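Local coordinates for protein probable TonB-dependent siderophore receptor PiuA (Acinetobacter baumannii, PDB 5FP1) that probably takes up iron across the outer membrane by binding iron-chelating siderophores, and may bind ferric enterobactin with micromolar affinity, at residues A[78-83]-A[499-504]; A[325-330]-A[358-363]; A[412-417]-A[446-451]; A[459-464]-A[506-511]. All blocks are in the same frame, centred on the assembly; numbering follows the deposited sequence.

Interaction 1: residues A[78-83]-A[499-504]; sequences GNPNGD and AGWGDN
P80 lies against the indole of W501 where a loop of the plug domain meets a loop between two barrel strands, the plug-in-barrel fold of TonB-dependent receptors. W501 CG lies anti to the backbone N (chi1 -158°), which sets the indole alongside the proline. The packed part is a CH-pi contact: P80 CD sits 3.8 Å from the centroid of the five-membered ring of W501, 21° off its normal. The same P80 CD presses on G502 CA at 3.4 Å, tighter than usual for two carbons. Beyond the proline, W501 CH2 reaches the backbone of G78, 3.6 Å from its carbonyl C, while W501 NE1 hydrogen-bonds Y299 OH. K362 adds a cation-pi contact to the indole. The other side of the contact is looser. Exposed N504 crosses N79 at a slant, their amide planes 40° apart, and N79 ND2 is taken by the carbonyl O of A74. Between the loops, one water donates to G78 O at 2.9 Å and accepts from G502 N at 3.0 Å.

Interaction 2: residues A[325-330]-A[358-363]; sequences TDSETF and QKTDKG. With C8E ((hydroxyethyloxy)tri(ethyloxy)octane), chain D; C8E ((hydroxyethyloxy)tri(ethyloxy)octane), chain J; C8E ((hydroxyethyloxy)tri(ethyloxy)octane), chain G.
With S327 OG swung away from its own backbone N (chi1 173°) and Q358 fully stretched (chi1 -175°, chi2 -180°), the amide of Q358 reaches diagonally over the strand pair to the serine. Q358 NE2 donates to S327 OG over 2.9 Å, with the oxygen close to the amide plane. On its way the chain passes T329, whose OG1 lies 3.2 Å from Q358 CG. T360 OG1 also approaches S327 OG, at 3.3 Å. Farther along this face T325 CG2 packs on K362 CG at 3.8 Å; the lysine then bends off toward D411, its salt-bridge partner. The opposite face bears D326, E328, K359 and D361. There K294 makes salt bridges with both D326 and E328, which probably eases the crowding of negative charge, and K359 NZ bonds to T415. One water donates to both D326 O and K359 O. Detergent chains lie along this face, one with its C1 atom 3.4 Å from K359 CG. Paired backbone bonds at D326 with D361 and E328 with K359 knit the segments, the bond from K359 N to E328 O being 2.9 Å long. This is an antiparallel beta hairpin, strands 315-341 and 346-368, in the wall of the transmembrane barrel of a TonB-dependent receptor.

Interaction 3: residues A[412-417]-A[446-451]; sequences FDATVE and AEQNFL. With C8E ((hydroxyethyloxy)tri(ethyloxy)octane), chain G.
D413 and N449 meet in a hydrogen bond from N449 ND2 to the syn lone pair of D413 OD1, 2.8 Å long. D413 CG between its backbone N and carbonyl carbon (chi1 65°) and an N449 chi1 of -60° bring carboxylate and amide together, nearly upright to each other. On the other face of the strand pair, Q448 NE2 lies over one face of F412, toward its rim and 3.6 Å from F412 CE1, amide and ring nearly parallel. Q448 CG presses on A414 CB at 3.2 Å. The side chains of F412 and F450 lie side by side, their ring planes oblique at 59°, and F412 CB touches F450 CD1 at 3.8 Å. Paired backbone bonds at D413 with N449 and T415 with E447 set the register of the antiparallel beta hairpin, strands 405-428 and 433-450 of the barrel wall. In the next shell T460 holds N449 OD1 and Y459 stacks on F450. A water donates to D413 OD1 and E447 O and accepts from T415 OG1 at 2.8 Å. C5 of a detergent chain lies 3.6 Å from D413 OD2. With amide and water both donating to D413 OD1, its negative charge is probably stabilised beside an apolar chain.

Interaction 4: residues A[459-464]-A[506-511]; sequences YTAKNN and ETINAN
The loop between barrel strands 482-493 and 518-531 folds over the start of strand 459-476, and a short Asx turn at N509 shapes its touching part. In that turn N509 OD1 accepts from the backbone N of N511 at 2.9 Å, which holds the chain bent just where Y459 meets it. Y459 CE2 lies 3.6 Å from A510 CB. Y459 OH lies 3.4 Å from N509 CA and 3.2 Å from A510 N. With chi1 at 82°, Y459 CG stands between its own backbone N and carbonyl carbon, which brings the ring to the turn, N509 C at its edge and near its plane. Deeper along the strand, I508 supplies the apolar part. Its CG1 branch is extended (chi1 -170°, chi2 170°), setting I508 CG1 3.9 Å from A461 CB and carrying I508 CD1 on to N463, 3.9 Å from its CB atom. Outside the pair, Q513 accepts from K462 N through its side chain and from N463 ND2 through its backbone O. The polar end of N463 also bonds to S465. The contact therefore divides its chemistry: carbon packing joins I508 directly to the strand, while the backbone and amides around it are tied by polar bonds within the loop and through Q513.

Overall arrangement
Interactions 2 and 3 are neighbouring hairpin pairings in the barrel wall, centred about 19 and 24 Å from the chain centre: strands 346-368 and 405-428 lie side by side, joined by K359 NZ to T415 OG1 and Q358 N to V416 O, and both touch one detergent molecule. Backbone bonds dominate them, with S327 and A414 buried. Interactions 1 and 4 share the loop between strands 482-493 and 518-531 and rely on packing. Interaction 1, where its 499-504 part meets the plug, is centred about 12 Å from the chain centre; interaction 4 lies about 25 Å out, with Y459 and A510 partly exposed. That loop also packs on both hairpins: W501 on T325, G500 on F412, I508 on Q448.

Interaction 1: residues A[78-83]-A[499-504]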
loop_
_atom_site.group_PDB
_atom_site.type_symbol
_atom_site.label_atom_id
_atom_site.label_comp_id
_atom_site.label_asym_id
_atom_site.label_seq_id
_atom_site.Cartn_x
_atom_site.Cartn_y
_atom_site.Cartn_z
ATOM N N GLY A 78 16.239 6.759 6.234
ATOM C CA GLY A 78 15.317 7.153 7.281
ATOM C C GLY A 78 13.888 6.702 7.106
ATOM O O GLY A 78 12.993 7.178 7.799
ATOM N N ASN A 79 13.637 5.791 6.159
ATOM C CA ASN A 79 12.310 5.215 6.036
ATOM C C ASN A 79 12.337 3.827 5.441
ATOM O O ASN A 79 13.135 3.569 4.547
ATOM C CB ASN A 79 11.408 6.120 5.220
ATOM C CG ASN A 79 11.786 6.164 3.760
ATOM O OD1 ASN A 79 12.837 6.680 3.392
ATOM N ND2 ASN A 79 10.881 5.678 2.909
ATOM N N PRO A 80 11.476 2.925 5.945
ATOM C CA PRO A 80 11.575 1.515 5.565
ATOM C C PRO A 80 11.168 1.254 4.133
ATOM O O PRO A 80 10.505 2.089 3.488
ATOM C CB PRO A 80 10.636 0.811 6.550
ATOM C CG PRO A 80 9.634 1.864 6.918
ATOM C CD PRO A 80 10.420 3.150 6.943
ATOM N N ASN A 81 11.596 0.099 3.633
ATOM C CA ASN A 81 11.479 -0.237 2.217
ATOM C C ASN A 81 10.303 -1.180 1.943
ATOM O O ASN A 81 10.406 -2.056 1.089
ATOM C CB ASN A 81 12.762 -0.919 1.753
ATOM C CG ASN A 81 12.998 -2.264 2.462
ATOM O OD1 ASN A 81 12.323 -2.592 3.444
ATOM N ND2 ASN A 81 13.937 -3.061 1.937
ATOM N N GLY A 82 9.194 -1.026 2.678
ATOM C CA GLY A 82 8.037 -1.912 2.501
ATOM C C GLY A 82 7.007 -1.338 1.529
ATOM O O GLY A 82 7.345 -0.525 0.659
ATOM N N ASP A 83 5.751 -1.764 1.646
ATOM C CA ASP A 83 4.703 -1.180 0.815
ATOM C C ASP A 83 4.599 0.323 1.123
ATOM O O ASP A 83 4.434 0.709 2.295
ATOM C CB ASP A 83 3.343 -1.816 1.082
ATOM C CG ASP A 83 3.312 -3.311 0.824
ATOM O OD1 ASP A 83 4.039 -3.823 -0.061
ATOM O OD2 ASP A 83 2.538 -3.982 1.535
ATOM N N ALA A 499 4.337 6.330 13.687
ATOM C CA ALA A 499 4.419 5.537 14.940
ATOM C C ALA A 499 5.806 4.988 15.153
ATOM O O ALA A 499 5.992 3.957 15.822
ATOM C CB ALA A 499 3.413 4.397 14.942
ATOM N N GLY A 500 6.785 5.682 14.585
ATOM C CA GLY A 500 8.171 5.374 14.857
ATOM C C GLY A 500 8.995 5.110 13.612
ATOM O O GLY A 500 10.124 5.586 13.491
ATOM N N TRP A 501 8.470 4.328 12.682
ATOM C CA TRP A 501 9.283 3.970 11.513
ATOM C C TRP A 501 8.350 3.768 10.322
ATOM O O TRP A 501 7.487 2.895 10.322
ATOM C CB TRP A 501 10.114 2.725 11.814
ATOM C CG TRP A 501 11.326 2.588 10.921
ATOM C CD1 TRP A 501 11.583 1.585 10.025
ATOM C CD2 TRP A 501 12.396 3.519 10.801
ATOM N NE1 TRP A 501 12.763 1.842 9.351
ATOM C CE2 TRP A 501 13.277 3.026 9.808
ATOM C CE3 TRP A 501 12.697 4.738 11.431
ATOM C CZ2 TRP A 501 14.446 3.681 9.471
ATOM C CZ3 TRP A 501 13.878 5.384 11.093
ATOM C CH2 TRP A 501 14.725 4.860 10.126
ATOM N N GLY A 502 8.496 4.627 9.335
ATOM C CA GLY A 502 7.601 4.656 8.203
ATOM C C GLY A 502 7.930 5.895 7.392
ATOM O O GLY A 502 9.085 6.326 7.321
ATOM N N ASP A 503 6.902 6.482 6.816
ATOM C CA ASP A 503 7.070 7.607 5.901
ATOM C C ASP A 503 7.855 8.703 6.626
ATOM O O ASP A 503 7.411 9.184 7.668
ATOM C CB ASP A 503 5.686 8.098 5.456
ATOM C CG ASP A 503 5.778 9.162 4.323
ATOM O OD1 ASP A 503 6.617 10.050 4.455
ATOM O OD2 ASP A 503 5.080 9.037 3.298
ATOM N N ASN A 504 9.027 9.072 6.111
ATOM C CA ASN A 504 9.888 10.014 6.806
ATOM C C ASN A 504 9.307 11.434 6.878
ATOM O O ASN A 504 9.729 12.217 7.729
ATOM C CB ASN A 504 11.299 10.045 6.193
ATOM C CG ASN A 504 11.274 10.186 4.685
ATOM O OD1 ASN A 504 10.812 9.296 3.959
ATOM N ND2 ASN A 504 11.767 11.317 4.201
HETATM O O HOH W 1 10.753 6.583 9.546
#

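Interaction 2: residues A[325-330]-A[358-363]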
loop_
_atom_site.group_PDB
_atom_site.type_symbol
_atom_site.label_atom_id
_atom_site.label_comp_id
_atom_site.label_asym_id
_atom_site.label_seq_id
_atom_site.Cartn_x
_atom_site.Cartn_y
_atom_site.Cartn_z
ATOM N N THR A 325 12.957 -3.246 13.772
ATOM C CA THR A 325 11.782 -2.750 14.455
ATOM C C THR A 325 10.985 -3.896 15.055
ATOM O O THR A 325 10.888 -4.995 14.467
ATOM C CB THR A 325 10.855 -1.905 13.554
ATOM O OG1 THR A 325 10.380 -2.670 12.419
ATOM C CG2 THR A 325 11.592 -0.651 13.076
ATOM N N ASP A 326 10.326 -3.580 16.159
ATOM C CA ASP A 326 9.451 -4.547 16.834
ATOM C C ASP A 326 8.276 -3.779 17.390
ATOM O O ASP A 326 8.428 -2.934 18.276
ATOM C CB ASP A 326 10.208 -5.260 17.948
ATOM C CG ASP A 326 9.390 -6.383 18.600
ATOM O OD1 ASP A 326 8.160 -6.369 18.546
ATOM O OD2 ASP A 326 9.998 -7.269 19.204
ATOM N N SER A 327 7.114 -4.031 16.817
ATOM C CA SER A 327 5.923 -3.288 17.152
ATOM C C SER A 327 4.795 -4.195 17.648
ATOM O O SER A 327 4.573 -5.270 17.103
ATOM C CB SER A 327 5.448 -2.516 15.929
ATOM O OG SER A 327 4.189 -1.900 16.177
ATOM N N GLU A 328 4.044 -3.712 18.631
ATOM C CA GLU A 328 2.810 -4.361 19.081
ATOM C C GLU A 328 1.685 -3.353 19.116
ATOM O O GLU A 328 1.865 -2.224 19.601
ATOM C CB GLU A 328 2.996 -4.975 20.494
ATOM C CG GLU A 328 4.079 -6.029 20.474
ATOM C CD GLU A 328 4.219 -6.817 21.787
ATOM O OE1 GLU A 328 3.499 -6.535 22.773
ATOM O OE2 GLU A 328 5.075 -7.720 21.813
ATOM N N THR A 329 0.533 -3.757 18.610
ATOM C CA THR A 329 -0.614 -2.844 18.550
ATOM C C THR A 329 -1.870 -3.546 19.055
ATOM O O THR A 329 -2.106 -4.703 18.737
ATOM C CB THR A 329 -0.889 -2.381 17.094
ATOM O OG1 THR A 329 0.325 -1.881 16.501
ATOM C CG2 THR A 329 -1.958 -1.316 17.081
ATOM N N PHE A 330 -2.666 -2.839 19.839
ATOM C CA PHE A 330 -4.007 -3.297 20.200
ATOM C C PHE A 330 -5.010 -2.274 19.716
ATOM O O PHE A 330 -4.839 -1.071 19.953
ATOM C CB PHE A 330 -4.170 -3.425 21.722
ATOM C CG PHE A 330 -5.608 -3.696 22.147
ATOM C CD1 PHE A 330 -6.206 -4.909 21.874
ATOM C CD2 PHE A 330 -6.351 -2.718 22.769
ATOM C CE1 PHE A 330 -7.529 -5.155 22.231
ATOM C CE2 PHE A 330 -7.669 -2.952 23.125
ATOM C CZ PHE A 330 -8.261 -4.162 22.832
ATOM N N GLN A 358 -0.230 1.591 20.280
ATOM C CA GLN A 358 0.868 0.935 19.587
ATOM C C GLN A 358 2.167 1.296 20.269
ATOM O O GLN A 358 2.405 2.455 20.577
ATOM C CB GLN A 358 0.926 1.398 18.140
ATOM C CG GLN A 358 1.974 0.672 17.333
ATOM C CD GLN A 358 2.057 1.132 15.871
ATOM O OE1 GLN A 358 1.302 2.011 15.392
ATOM N NE2 GLN A 358 3.006 0.557 15.168
ATOM N N LYS A 359 3.032 0.302 20.448
ATOM C CA LYS A 359 4.363 0.517 20.999
ATOM C C LYS A 359 5.396 -0.147 20.106
ATOM O O LYS A 359 5.263 -1.318 19.723
ATOM C CB LYS A 359 4.495 -0.052 22.419
ATOM C CG LYS A 359 3.536 0.584 23.420
ATOM C CD LYS A 359 3.891 0.293 24.884
ATOM C CE LYS A 359 5.102 1.098 25.377
ATOM N NZ LYS A 359 4.780 2.489 25.854
ATOM N N THR A 360 6.442 0.604 19.806
ATOM C CA THR A 360 7.482 0.179 18.837
ATOM C C THR A 360 8.842 0.448 19.415
ATOM O O THR A 360 9.083 1.546 19.936
ATOM C CB THR A 360 7.364 0.972 17.499
ATOM O OG1 THR A 360 6.096 0.696 16.904
ATOM C CG2 THR A 360 8.459 0.570 16.481
ATOM N N ASP A 361 9.720 -0.557 19.337
ATOM C CA ASP A 361 11.149 -0.389 19.553
ATOM C C ASP A 361 11.859 -0.316 18.201
ATOM O O ASP A 361 11.562 -1.099 17.298
ATOM C CB ASP A 361 11.717 -1.585 20.333
ATOM C CG ASP A 361 11.297 -1.589 21.810
ATOM O OD1 ASP A 361 11.002 -0.519 22.348
ATOM O OD2 ASP A 361 11.311 -2.663 22.438
ATOM N N LYS A 362 12.805 0.606 18.057
ATOM C CA LYS A 362 13.547 0.724 16.807
ATOM C C LYS A 362 15.035 0.825 17.040
ATOM O O LYS A 362 15.505 1.616 17.886
ATOM C CB LYS A 362 13.075 1.952 16.000
ATOM C CG LYS A 362 13.691 2.071 14.598
ATOM C CD LYS A 362 14.982 2.879 14.530
ATOM C CE LYS A 362 15.564 2.918 13.117
ATOM N NZ LYS A 362 16.862 3.632 12.987
ATOM N N GLY A 363 15.780 0.067 16.231
ATOM C CA GLY A 363 17.239 0.157 16.188
ATOM C C GLY A 363 17.712 0.039 14.746
ATOM O O GLY A 363 16.901 0.052 13.775
HETATM C C1 C8E D . 13.666 -4.280 18.180
HETATM C C2 C8E D . 14.625 -3.114 18.061
HETATM C C3 C8E D . 15.879 -3.435 18.865
HETATM C C4 C8E D . 17.138 -3.147 18.072
HETATM C C5 C8E D . 18.325 -2.845 18.972
HETATM C C6 C8E D . 18.625 -3.957 19.961
HETATM C C7 C8E D . 19.848 -3.576 20.776
HETATM C C8 C8E D . 20.811 -4.739 20.954
HETATM O O9 C8E D . 21.927 -4.271 21.716
HETATM C C1 C8E J . 1.122 -1.809 23.816
HETATM C C2 C8E J . 0.032 -2.318 22.900
HETATM C C3 C8E J . -0.058 -3.843 22.932
HETATM C C4 C8E J . -1.048 -4.322 23.989
HETATM C C5 C8E J . -1.092 -5.843 24.100
HETATM C C6 C8E J . -1.421 -6.473 22.757
HETATM C C7 C8E J . -0.163 -6.743 21.928
HETATM C C8 C8E J . -0.420 -7.818 20.881
HETATM O O9 C8E J . 0.676 -8.732 20.897
HETATM C C10 C8E J . 0.704 -9.641 19.785
HETATM C C11 C8E J . -0.672 -10.214 19.444
HETATM O O12 C8E J . -0.555 -11.320 18.534
HETATM C C1 C8E G . 15.120 0.432 21.285
HETATM C C2 C8E G . 14.631 0.891 22.656
HETATM C C3 C8E G . 15.133 2.290 22.973
HETATM C C4 C8E G . 14.733 2.785 24.357
HETATM C C5 C8E G . 14.406 4.277 24.358
HETATM C C6 C8E G . 14.698 4.923 25.720
HETATM C C7 C8E G . 13.594 4.724 26.753
HETATM C C8 C8E G . 13.877 5.576 27.993
HETATM O O9 C8E G . 12.713 6.305 28.384
HETATM O O HOH W 2 7.054 -3.007 21.212
#

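Interaction 3: residues A[412-417]-A[446-451]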
loop_
_atom_site.group_PDB
_atom_site.type_symbol
_atom_site.label_atom_id
_atom_site.label_comp_id
_atom_site.label_asym_id
_atom_site.label_seq_id
_atom_site.Cartn_x
_atom_site.Cartn_y
_atom_site.Cartn_z
ATOM N N PHE A 412 15.519 4.310 19.469
ATOM C CA PHE A 412 14.396 4.939 20.177
ATOM C C PHE A 412 13.253 3.985 20.370
ATOM O O PHE A 412 13.234 2.892 19.800
ATOM C CB PHE A 412 13.874 6.195 19.452
ATOM C CG PHE A 412 13.396 5.953 18.034
ATOM C CD1 PHE A 412 12.152 5.433 17.781
ATOM C CD2 PHE A 412 14.205 6.294 16.953
ATOM C CE1 PHE A 412 11.710 5.210 16.467
ATOM C CE2 PHE A 412 13.776 6.098 15.647
ATOM C CZ PHE A 412 12.528 5.559 15.398
ATOM N N ASP A 413 12.279 4.410 21.168
ATOM C CA ASP A 413 10.983 3.731 21.181
ATOM C C ASP A 413 9.889 4.745 20.947
ATOM O O ASP A 413 10.112 5.936 21.092
ATOM C CB ASP A 413 10.712 2.909 22.444
ATOM C CG ASP A 413 10.608 3.766 23.721
ATOM O OD1 ASP A 413 10.107 4.897 23.686
ATOM O OD2 ASP A 413 11.005 3.255 24.764
ATOM N N ALA A 414 8.706 4.254 20.602
ATOM C CA ALA A 414 7.584 5.128 20.241
ATOM C C ALA A 414 6.270 4.536 20.677
ATOM O O ALA A 414 6.040 3.367 20.499
ATOM C CB ALA A 414 7.550 5.364 18.739
ATOM N N THR A 415 5.387 5.386 21.181
ATOM C CA THR A 415 4.065 4.982 21.616
ATOM C C THR A 415 3.023 5.910 21.027
ATOM O O THR A 415 3.119 7.134 21.157
ATOM C CB THR A 415 3.981 5.019 23.145
ATOM O OG1 THR A 415 4.966 4.126 23.668
ATOM C CG2 THR A 415 2.601 4.577 23.640
ATOM N N VAL A 416 2.054 5.331 20.333
ATOM C CA VAL A 416 0.943 6.115 19.761
ATOM C C VAL A 416 -0.347 5.584 20.366
ATOM O O VAL A 416 -0.641 4.375 20.334
ATOM C CB VAL A 416 0.891 6.012 18.228
ATOM C CG1 VAL A 416 -0.325 6.732 17.671
ATOM C CG2 VAL A 416 2.170 6.587 17.617
ATOM N N GLU A 417 -1.116 6.500 20.916
ATOM C CA GLU A 417 -2.386 6.166 21.521
ATOM C C GLU A 417 -3.455 7.052 20.884
ATOM O O GLU A 417 -3.286 8.277 20.769
ATOM C CB GLU A 417 -2.311 6.392 23.031
ATOM C CG GLU A 417 -3.540 5.879 23.782
ATOM C CD GLU A 417 -3.314 5.854 25.299
ATOM O OE1 GLU A 417 -2.554 6.693 25.785
ATOM O OE2 GLU A 417 -3.885 4.994 25.981
ATOM N N ALA A 446 1.399 10.938 20.251
ATOM C CA ALA A 446 2.593 10.204 19.846
ATOM C C ALA A 446 3.730 10.644 20.733
ATOM O O ALA A 446 3.973 11.842 20.901
ATOM C CB ALA A 446 2.924 10.454 18.393
ATOM N N GLU A 447 4.409 9.673 21.326
ATOM C CA GLU A 447 5.566 9.961 22.165
ATOM C C GLU A 447 6.734 9.103 21.755
ATOM O O GLU A 447 6.607 7.883 21.663
ATOM C CB GLU A 447 5.224 9.669 23.627
ATOM C CG GLU A 447 6.388 9.937 24.573
ATOM C CD GLU A 447 5.952 9.890 26.034
ATOM O OE1 GLU A 447 5.436 8.857 26.469
ATOM O OE2 GLU A 447 6.100 10.900 26.732
ATOM N N GLN A 448 7.889 9.723 21.558
ATOM C CA GLN A 448 9.058 9.006 21.144
ATOM C C GLN A 448 10.221 9.350 22.042
ATOM O O GLN A 448 10.533 10.513 22.208
ATOM C CB GLN A 448 9.390 9.327 19.687
ATOM C CG GLN A 448 8.721 8.353 18.772
ATOM C CD GLN A 448 9.089 8.465 17.306
ATOM O OE1 GLN A 448 8.202 8.428 16.496
ATOM N NE2 GLN A 448 10.358 8.530 16.979
ATOM N N ASN A 449 10.834 8.322 22.624
ATOM C CA ASN A 449 12.001 8.470 23.504
ATOM C C ASN A 449 13.295 8.136 22.754
ATOM O O ASN A 449 13.522 6.975 22.387
ATOM C CB ASN A 449 11.841 7.545 24.714
ATOM C CG ASN A 449 10.588 7.863 25.520
ATOM O OD1 ASN A 449 10.411 8.987 25.983
ATOM N ND2 ASN A 449 9.702 6.892 25.652
ATOM N N PHE A 450 14.127 9.145 22.508
ATOM C CA PHE A 450 15.344 8.971 21.743
ATOM C C PHE A 450 16.546 8.789 22.662
ATOM O O PHE A 450 16.769 9.615 23.560
ATOM C CB PHE A 450 15.608 10.189 20.885
ATOM C CG PHE A 450 14.562 10.435 19.836
ATOM C CD1 PHE A 450 14.644 9.800 18.598
ATOM C CD2 PHE A 450 13.491 11.265 20.088
ATOM C CE1 PHE A 450 13.672 10.019 17.619
ATOM C CE2 PHE A 450 12.512 11.487 19.129
ATOM C CZ PHE A 450 12.605 10.868 17.885
ATOM N N LEU A 451 17.321 7.738 22.429
ATOM C CA LEU A 451 18.603 7.560 23.128
ATOM C C LEU A 451 19.588 8.609 22.677
ATOM O O LEU A 451 19.464 9.163 21.570
ATOM C CB LEU A 451 19.178 6.168 22.869
ATOM C CG LEU A 451 18.323 4.991 23.352
ATOM C CD1 LEU A 451 18.927 3.682 22.861
ATOM C CD2 LEU A 451 18.150 4.960 24.877
HETATM C C1 C8E G . 15.120 0.432 21.285
HETATM C C2 C8E G . 14.631 0.891 22.656
HETATM C C3 C8E G . 15.133 2.290 22.973
HETATM C C4 C8E G . 14.733 2.785 24.357
HETATM C C5 C8E G . 14.406 4.277 24.358
HETATM C C6 C8E G . 14.698 4.923 25.720
HETATM C C7 C8E G . 13.594 4.724 26.753
HETATM C C8 C8E G . 13.877 5.576 27.993
HETATM O O9 C8E G . 12.713 6.305 28.384
HETATM O O HOH W 3 7.316 5.660 23.726
#

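Interaction 4: residues A[459-464]-A[506-511]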
loop_
_atom_site.group_PDB
_atom_site.type_symbol
_atom_site.label_atom_id
_atom_site.label_comp_id
_atom_site.label_asym_id
_atom_site.label_seq_id
_atom_site.Cartn_x
_atom_site.Cartn_y
_atom_site.Cartn_z
ATOM N N TYR A 459 16.401 12.594 24.519
ATOM C CA TYR A 459 15.263 13.454 24.698
ATOM C C TYR A 459 13.983 12.728 24.328
ATOM O O TYR A 459 14.030 11.658 23.711
ATOM C CB TYR A 459 15.436 14.737 23.877
ATOM C CG TYR A 459 15.069 14.624 22.411
ATOM C CD1 TYR A 459 15.948 14.060 21.500
ATOM C CD2 TYR A 459 13.873 15.135 21.937
ATOM C CE1 TYR A 459 15.626 13.954 20.152
ATOM C CE2 TYR A 459 13.542 15.046 20.604
ATOM C CZ TYR A 459 14.424 14.468 19.713
ATOM O OH TYR A 459 14.098 14.415 18.381
ATOM N N THR A 460 12.854 13.271 24.777
ATOM C CA THR A 460 11.550 12.760 24.459
ATOM C C THR A 460 10.781 13.799 23.644
ATOM O O THR A 460 10.686 14.978 24.025
ATOM C CB THR A 460 10.774 12.401 25.746
ATOM O OG1 THR A 460 11.423 11.300 26.418
ATOM C CG2 THR A 460 9.318 12.064 25.447
ATOM N N ALA A 461 10.218 13.364 22.515
ATOM C CA ALA A 461 9.321 14.207 21.729
ATOM C C ALA A 461 7.904 13.718 21.909
ATOM O O ALA A 461 7.640 12.501 21.906
ATOM C CB ALA A 461 9.715 14.171 20.253
ATOM N N LYS A 462 6.966 14.636 22.063
ATOM C CA LYS A 462 5.580 14.226 22.235
ATOM C C LYS A 462 4.639 15.171 21.493
ATOM O O LYS A 462 4.762 16.385 21.583
ATOM C CB LYS A 462 5.211 14.185 23.721
ATOM C CG LYS A 462 3.785 13.731 23.954
ATOM C CD LYS A 462 3.565 13.227 25.368
ATOM C CE LYS A 462 3.578 14.353 26.370
ATOM N NZ LYS A 462 3.037 13.869 27.678
ATOM N N ASN A 463 3.695 14.610 20.770
ATOM C CA ASN A 463 2.634 15.406 20.145
ATOM C C ASN A 463 1.309 14.969 20.712
ATOM O O ASN A 463 1.049 13.776 20.872
ATOM C CB ASN A 463 2.626 15.164 18.649
ATOM C CG ASN A 463 1.537 15.943 17.944
ATOM O OD1 ASN A 463 0.447 15.430 17.719
ATOM N ND2 ASN A 463 1.803 17.205 17.670
ATOM N N ASN A 464 0.470 15.937 21.003
ATOM C CA ASN A 464 -0.926 15.705 21.310
ATOM C C ASN A 464 -1.722 16.546 20.329
ATOM O O ASN A 464 -1.486 17.747 20.209
ATOM C CB ASN A 464 -1.268 16.160 22.732
ATOM C CG ASN A 464 -0.722 15.210 23.778
ATOM O OD1 ASN A 464 -1.332 14.189 24.098
ATOM N ND2 ASN A 464 0.450 15.510 24.259
ATOM N N GLU A 506 6.611 12.035 8.127
ATOM C CA GLU A 506 5.782 12.010 9.335
ATOM C C GLU A 506 6.584 11.890 10.653
ATOM O O GLU A 506 6.030 11.855 11.747
ATOM C CB GLU A 506 4.762 10.866 9.236
ATOM C CG GLU A 506 3.841 10.981 8.017
ATOM C CD GLU A 506 3.072 9.710 7.724
ATOM O OE1 GLU A 506 3.114 8.765 8.558
ATOM O OE2 GLU A 506 2.409 9.650 6.660
ATOM N N THR A 507 7.885 11.824 10.534
ATOM C CA THR A 507 8.763 11.531 11.657
ATOM C C THR A 507 8.786 12.738 12.611
ATOM O O THR A 507 8.933 13.888 12.192
ATOM C CB THR A 507 10.170 11.156 11.126
ATOM O OG1 THR A 507 10.143 9.780 10.706
ATOM C CG2 THR A 507 11.259 11.314 12.200
ATOM N N ILE A 508 8.565 12.453 13.881
ATOM C CA ILE A 508 8.535 13.459 14.922
ATOM C C ILE A 508 9.960 13.721 15.422
ATOM O O ILE A 508 10.834 12.814 15.448
ATOM C CB ILE A 508 7.616 13.016 16.096
ATOM C CG1 ILE A 508 7.374 14.178 17.077
ATOM C CG2 ILE A 508 8.207 11.811 16.822
ATOM C CD1 ILE A 508 6.298 13.916 18.114
ATOM N N ASN A 509 10.203 14.974 15.785
ATOM C CA ASN A 509 11.468 15.365 16.383
ATOM C C ASN A 509 11.254 16.546 17.342
ATOM O O ASN A 509 10.129 16.987 17.564
ATOM C CB ASN A 509 12.526 15.644 15.314
ATOM C CG ASN A 509 12.169 16.805 14.401
ATOM O OD1 ASN A 509 11.721 17.830 14.842
ATOM N ND2 ASN A 509 12.373 16.621 13.095
ATOM N N ALA A 510 12.332 17.024 17.940
ATOM C CA ALA A 510 12.223 18.088 18.957
ATOM C C ALA A 510 11.526 19.300 18.384
ATOM O O ALA A 510 10.824 19.989 19.093
ATOM C CB ALA A 510 13.607 18.483 19.440
ATOM N N ASN A 511 11.772 19.582 17.105
ATOM C CA ASN A 511 11.356 20.845 16.521
ATOM C C ASN A 511 9.965 20.854 15.865
ATOM O O ASN A 511 9.422 21.921 15.639
ATOM C CB ASN A 511 12.417 21.281 15.520
ATOM C CG ASN A 511 13.791 21.300 16.152
ATOM O OD1 ASN A 511 14.714 20.640 15.689
ATOM N ND2 ASN A 511 13.905 22.001 17.278
#